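PDB 3FWK: FMN Adenylyltransferase from Candida glabrata, which catalyses the transfer of an adenylyl group from ATP to FMN, the step that makes FAD. Local coordinates for residues Tyr137-Asp142 and Ala148-Thr153; Tyr222-Leu227 and Val279-Leu284. One frame throughout, in Å; residues are numbered along the deposited sequence.

Contact 1: Tyr137-Asp142 and Ala148-Thr153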
loop_
_atom_site.group_PDB
_atom_site.type_symbol
_atom_site.label_atom_id
_atom_site.label_comp_id
_atom_site.label_asym_id
_atom_site.label_seq_id
_atom_site.Cartn_x
_atom_site.Cartn_y
_atom_site.Cartn_z
ATOM N N TYR A 137 3.676 -2.104 15.604
ATOM C CA TYR A 137 2.997 -1.368 16.671
ATOM C C TYR A 137 1.653 -0.906 16.128
ATOM O O TYR A 137 1.587 -0.329 15.040
ATOM C CB TYR A 137 3.809 -0.169 17.098
ATOM C CG TYR A 137 3.087 0.759 18.085
ATOM C CD1 TYR A 137 3.295 0.655 19.461
ATOM C CD2 TYR A 137 2.210 1.753 17.635
ATOM C CE1 TYR A 137 2.675 1.539 20.340
ATOM C CE2 TYR A 137 1.576 2.620 18.508
ATOM C CZ TYR A 137 1.802 2.493 19.864
ATOM O OH TYR A 137 1.194 3.372 20.738
ATOM N N GLU A 138 0.589 -1.128 16.889
ATOM C CA GLU A 138 -0.750 -0.642 16.522
ATOM C C GLU A 138 -1.229 0.320 17.594
ATOM O O GLU A 138 -1.114 0.021 18.797
ATOM C CB GLU A 138 -1.782 -1.815 16.412
ATOM C CG GLU A 138 -1.416 -2.839 15.334
ATOM C CD GLU A 138 -2.553 -3.775 15.001
ATOM O OE1 GLU A 138 -3.476 -3.891 15.827
ATOM O OE2 GLU A 138 -2.550 -4.395 13.906
ATOM N N SER A 139 -1.782 1.460 17.188
ATOM C CA SER A 139 -2.496 2.306 18.127
ATOM C C SER A 139 -3.738 1.583 18.626
ATOM O O SER A 139 -4.175 0.565 18.063
ATOM C CB SER A 139 -2.840 3.651 17.485
ATOM O OG SER A 139 -3.862 3.480 16.510
ATOM N N ASP A 140 -4.353 2.135 19.654
ATOM C CA ASP A 140 -5.456 1.435 20.288
ATOM C C ASP A 140 -6.767 1.771 19.620
ATOM O O ASP A 140 -7.252 2.889 19.757
ATOM C CB ASP A 140 -5.528 1.838 21.751
ATOM C CG ASP A 140 -6.585 1.097 22.503
ATOM O OD1 ASP A 140 -7.397 0.290 21.989
ATOM O OD2 ASP A 140 -6.576 1.324 23.741
ATOM N N ARG A 141 -7.396 0.790 18.952
ATOM C CA ARG A 141 -8.625 1.072 18.230
ATOM C C ARG A 141 -9.790 1.456 19.129
ATOM O O ARG A 141 -10.768 2.011 18.640
ATOM C CB ARG A 141 -9.030 -0.098 17.357
ATOM C CG ARG A 141 -9.188 -1.407 18.141
ATOM C CD ARG A 141 -10.617 -1.643 18.662
ATOM N NE ARG A 141 -11.433 -2.146 17.559
ATOM C CZ ARG A 141 -12.749 -2.437 17.535
ATOM N NH1 ARG A 141 -13.554 -2.162 18.526
ATOM N NH2 ARG A 141 -13.253 -2.981 16.436
ATOM N N ASP A 142 -9.716 1.091 20.407
ATOM C CA ASP A 142 -10.798 1.371 21.357
ATOM C C ASP A 142 -10.599 2.694 22.106
ATOM O O ASP A 142 -11.373 3.003 23.017
ATOM C CB ASP A 142 -10.973 0.168 22.314
ATOM C CG ASP A 142 -11.683 -0.990 21.654
ATOM O OD1 ASP A 142 -12.410 -0.750 20.682
ATOM O OD2 ASP A 142 -11.514 -2.138 22.085
ATOM N N ALA A 148 -2.989 12.534 15.077
ATOM C CA ALA A 148 -1.884 13.248 15.716
ATOM C C ALA A 148 -1.674 12.721 17.125
ATOM O O ALA A 148 -0.553 12.460 17.555
ATOM C CB ALA A 148 -2.165 14.762 15.738
ATOM N N GLU A 149 -2.783 12.531 17.842
ATOM C CA GLU A 149 -2.710 12.035 19.225
ATOM C C GLU A 149 -2.149 10.608 19.279
ATOM O O GLU A 149 -1.331 10.263 20.135
ATOM C CB GLU A 149 -4.098 12.103 19.908
ATOM C CG GLU A 149 -4.524 13.553 20.241
ATOM C CD GLU A 149 -5.978 13.692 20.612
ATOM O OE1 GLU A 149 -6.844 12.870 20.255
ATOM O OE2 GLU A 149 -6.293 14.708 21.265
ATOM N N ALA A 150 -2.592 9.753 18.358
ATOM C CA ALA A 150 -2.082 8.381 18.319
ATOM C C ALA A 150 -0.577 8.377 18.042
ATOM O O ALA A 150 0.174 7.570 18.612
ATOM C CB ALA A 150 -2.833 7.562 17.245
ATOM N N PHE A 151 -0.115 9.274 17.174
ATOM C CA PHE A 151 1.312 9.354 16.859
ATOM C C PHE A 151 2.091 9.952 18.027
ATOM O O PHE A 151 3.248 9.603 18.224
ATOM C CB PHE A 151 1.559 10.111 15.547
ATOM C CG PHE A 151 1.588 9.226 14.351
ATOM C CD1 PHE A 151 2.651 8.373 14.122
ATOM C CD2 PHE A 151 0.560 9.268 13.437
ATOM C CE1 PHE A 151 2.693 7.561 12.955
ATOM C CE2 PHE A 151 0.571 8.447 12.295
ATOM C CZ PHE A 151 1.627 7.601 12.060
ATOM N N GLU A 152 1.475 10.827 18.815
ATOM C CA GLU A 152 2.165 11.331 20.017
ATOM C C GLU A 152 2.446 10.196 20.985
ATOM O O GLU A 152 3.547 10.097 21.548
ATOM C CB GLU A 152 1.334 12.424 20.682
ATOM C CG GLU A 152 1.944 12.925 21.979
ATOM C CD GLU A 152 3.371 13.426 21.800
ATOM O OE1 GLU A 152 3.628 14.172 20.815
ATOM O OE2 GLU A 152 4.229 13.058 22.651
ATOM N N THR A 153 1.466 9.315 21.170
ATOM C CA THR A 153 1.666 8.152 22.020
ATOM C C THR A 153 2.737 7.221 21.472
ATOM O O THR A 153 3.601 6.733 22.214
ATOM C CB THR A 153 0.336 7.414 22.240
ATOM O OG1 THR A 153 -0.553 8.314 22.902
ATOM C CG2 THR A 153 0.546 6.122 23.030
HETATM O O HOH W 1 -0.589 5.027 19.612
#
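The ring of Y137 carries a water at its edge, in the ring plane, while its OH meets the methyl CG2 of T153 at 3.6 Å; the two side chains cross at about a right angle. Y137 also makes an edge-to-face ring pair with F154. The water lies 2.7 Å from Y137 OH and donates to the carbonyl O of A150 at 2.8 Å, so strand and helix, with no direct hydrogen bond between 137-142 and 148-153, are joined through one bridging molecule. Y137 reaches that far because its CG lies anti to the backbone N (chi1 173°), which swings the ring across toward the helix. Two residues on, S139 CB rests against A150 CB at 3.9 Å, where the backbones come closest, with CA atoms 6.1 Å apart. The hydroxyl OG of S139 is engaged elsewhere, with the backbone N of D113. Past the strand end, D140 OD1 accepts a hydrogen bond from the backbone N of D142 at 2.9 Å, from above its carboxylate plane: an Asx turn. A salt bridge from R141 NH1 to D142 OD1 is local to this turn and does not touch the helix. Edge strand 134-138, the turn and helix 147-157 together form the strand-to-helix unit of a Rossmann-like alpha/beta fold, with the helix packed back on its sheet.

Contact 2: Tyr222-Leu227 and Val279-Leu284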
loop_
_atom_site.group_PDB
_atom_site.type_symbol
_atom_site.label_atom_id
_atom_site.label_comp_id
_atom_site.label_asym_id
_atom_site.label_seq_id
_atom_site.Cartn_x
_atom_site.Cartn_y
_atom_site.Cartn_z
ATOM N N TYR A 222 -13.018 -7.768 -5.041
ATOM C CA TYR A 222 -14.469 -7.719 -5.015
ATOM C C TYR A 222 -15.041 -6.378 -5.459
ATOM O O TYR A 222 -16.254 -6.167 -5.394
ATOM C CB TYR A 222 -14.982 -8.101 -3.619
ATOM C CG TYR A 222 -14.805 -9.599 -3.340
ATOM C CD1 TYR A 222 -15.884 -10.464 -3.458
ATOM C CD2 TYR A 222 -13.586 -10.126 -2.952
ATOM C CE1 TYR A 222 -15.747 -11.840 -3.245
ATOM C CE2 TYR A 222 -13.425 -11.496 -2.748
ATOM C CZ TYR A 222 -14.511 -12.344 -2.891
ATOM O OH TYR A 222 -14.368 -13.697 -2.693
ATOM N N GLY A 223 -14.190 -5.470 -5.957
ATOM C CA GLY A 223 -14.698 -4.218 -6.556
ATOM C C GLY A 223 -14.421 -2.981 -5.737
ATOM O O GLY A 223 -14.769 -1.878 -6.168
ATOM N N PHE A 224 -13.804 -3.122 -4.563
ATOM C CA PHE A 224 -13.390 -1.941 -3.816
ATOM C C PHE A 224 -12.191 -1.318 -4.502
ATOM O O PHE A 224 -11.280 -2.027 -4.967
ATOM C CB PHE A 224 -13.021 -2.337 -2.377
ATOM C CG PHE A 224 -14.211 -2.748 -1.579
ATOM C CD1 PHE A 224 -14.950 -1.796 -0.896
ATOM C CD2 PHE A 224 -14.628 -4.075 -1.495
ATOM C CE1 PHE A 224 -16.038 -2.182 -0.125
ATOM C CE2 PHE A 224 -15.738 -4.451 -0.781
ATOM C CZ PHE A 224 -16.433 -3.509 -0.068
ATOM N N THR A 225 -12.167 0.023 -4.534
ATOM C CA THR A 225 -11.004 0.749 -5.013
ATOM C C THR A 225 -10.340 1.583 -3.945
ATOM O O THR A 225 -9.224 2.049 -4.139
ATOM C CB THR A 225 -11.387 1.655 -6.205
ATOM O OG1 THR A 225 -12.433 2.553 -5.814
ATOM C CG2 THR A 225 -11.856 0.820 -7.380
ATOM N N SER A 226 -11.021 1.790 -2.830
ATOM C CA SER A 226 -10.458 2.548 -1.729
ATOM C C SER A 226 -11.076 2.114 -0.442
ATOM O O SER A 226 -12.317 2.227 -0.300
ATOM C CB SER A 226 -10.802 4.060 -1.874
ATOM O OG SER A 226 -10.332 4.840 -0.797
ATOM N N LEU A 227 -10.226 1.675 0.498
ATOM C CA LEU A 227 -10.689 1.033 1.716
ATOM C C LEU A 227 -10.808 2.107 2.788
ATOM O O LEU A 227 -9.867 2.447 3.478
ATOM C CB LEU A 227 -9.734 -0.083 2.125
ATOM C CG LEU A 227 -9.559 -1.155 1.033
ATOM C CD1 LEU A 227 -8.546 -2.210 1.493
ATOM C CD2 LEU A 227 -10.864 -1.794 0.574
ATOM N N VAL A 279 -20.265 -11.651 3.512
ATOM C CA VAL A 279 -21.700 -11.496 3.731
ATOM C C VAL A 279 -22.142 -10.097 3.286
ATOM O O VAL A 279 -23.129 -9.925 2.606
ATOM C CB VAL A 279 -22.043 -11.765 5.222
ATOM C CG1 VAL A 279 -23.504 -11.398 5.480
ATOM C CG2 VAL A 279 -21.831 -13.243 5.559
ATOM N N LYS A 280 -21.388 -9.074 3.659
ATOM C CA LYS A 280 -21.768 -7.717 3.265
ATOM C C LYS A 280 -21.744 -7.535 1.752
ATOM O O LYS A 280 -22.607 -6.856 1.180
ATOM C CB LYS A 280 -20.830 -6.722 3.917
ATOM C CG LYS A 280 -21.102 -6.541 5.418
ATOM C CD LYS A 280 -20.236 -5.438 6.047
ATOM C CE LYS A 280 -18.805 -5.873 6.185
ATOM N NZ LYS A 280 -17.909 -4.769 6.656
ATOM N N ILE A 281 -20.780 -8.150 1.081
ATOM C CA ILE A 281 -20.692 -8.032 -0.361
ATOM C C ILE A 281 -21.808 -8.814 -1.047
ATOM O O ILE A 281 -22.449 -8.303 -1.975
ATOM C CB ILE A 281 -19.304 -8.466 -0.832
ATOM C CG1 ILE A 281 -18.251 -7.467 -0.317
ATOM C CG2 ILE A 281 -19.266 -8.616 -2.337
ATOM C CD1 ILE A 281 -16.828 -8.051 -0.265
ATOM N N GLU A 282 -22.107 -10.020 -0.561
ATOM C CA GLU A 282 -23.159 -10.844 -1.153
ATOM C C GLU A 282 -24.536 -10.182 -0.949
ATOM O O GLU A 282 -25.403 -10.280 -1.825
ATOM C CB GLU A 282 -23.150 -12.236 -0.533
ATOM C CG GLU A 282 -22.013 -13.143 -0.928
ATOM C CD GLU A 282 -21.948 -14.326 0.041
ATOM O OE1 GLU A 282 -22.469 -14.242 1.169
ATOM O OE2 GLU A 282 -21.318 -15.322 -0.289
ATOM N N ASN A 283 -24.725 -9.473 0.163
ATOM C CA ASN A 283 -26.012 -8.838 0.425
ATOM C C ASN A 283 -26.331 -7.746 -0.594
ATOM O O ASN A 283 -27.488 -7.324 -0.689
ATOM C CB ASN A 283 -26.050 -8.238 1.843
ATOM C CG ASN A 283 -26.318 -9.240 2.916
ATOM O OD1 ASN A 283 -26.588 -10.405 2.665
ATOM N ND2 ASN A 283 -26.190 -8.770 4.180
ATOM N N LEU A 284 -25.330 -7.247 -1.337
ATOM C CA LEU A 284 -25.587 -6.212 -2.348
ATOM C C LEU A 284 -26.349 -6.740 -3.544
ATOM O O LEU A 284 -26.982 -5.949 -4.269
ATOM C CB LEU A 284 -24.275 -5.606 -2.824
ATOM C CG LEU A 284 -23.433 -4.902 -1.760
ATOM C CD1 LEU A 284 -22.053 -4.528 -2.351
ATOM C CD2 LEU A 284 -24.139 -3.642 -1.256
#
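I281, on helix 275-282, sets its side chain against Y222 and F224, two aromatic residues of the long loop that follows helix 202-212. This is a helix-on-loop packing of the C-terminal part of the chain against a loop that follows the Rossmann-like alpha/beta core, purely apolar, with no hydrogen bond between 222-227 and 279-284. I281 has the most surface buried of the three, 76 Å², and its CD1 methyl does most of the touching. One side of that methyl meets Y222 CB at 3.8 Å; it also approaches the tyrosine ring obliquely, and the two side chains cross at about a right angle. The branch methyl CG2 of I281 joins in beside it, 4.0 Å from Y222 CD1. With CG1 of I281 anti to the carbonyl carbon (chi1 -67°) and CG2 anti to the backbone N, both branches of the isoleucine can meet Y222, CD1 through the longer arm and CG2 through the shorter. Y222 offers its CB and the near end of its ring, F224 the far part of its ring. Between them G223 takes a positive phi of 109°, a backbone shape in which a CB would press on the carbonyl O of Y222. The F224 side chain does not start out toward the helix, but its ring ends up there, and F224 and F118 form an edge-to-face ring pair. Farther along the loop T225 turns to other partners, its OG1 bonding with E300 O and N236 ND2. I281 CG1 lies 4.0 Å from F224 CE2, and I281 CD1 comes in plane at the ring edge, 3.8 Å from F224 CE2.

How the contacts relate
From the N terminus, the chain first forms helices 7-23 and 31-50, then strand 61-64, helix 69-86 and strand 107-111, and runs through helix 119-131 into edge strand 134-138. Contact 1 opens on the last residues of that strand and closes a five-residue loop onto helix 147-157. The chain then completes the sheet with strands 163-165, 181-183 and 192-194 and passes helix 202-212 before contact 2 opens at 222-227. Contact 2 spans 51 intervening residues, including helix 253-257, and brings helix 275-282 back to the loop. Contacts 1 and 2 are in series, neither nested nor crossed; the centres of contacts 1 and 2 lie about 28 Å apart.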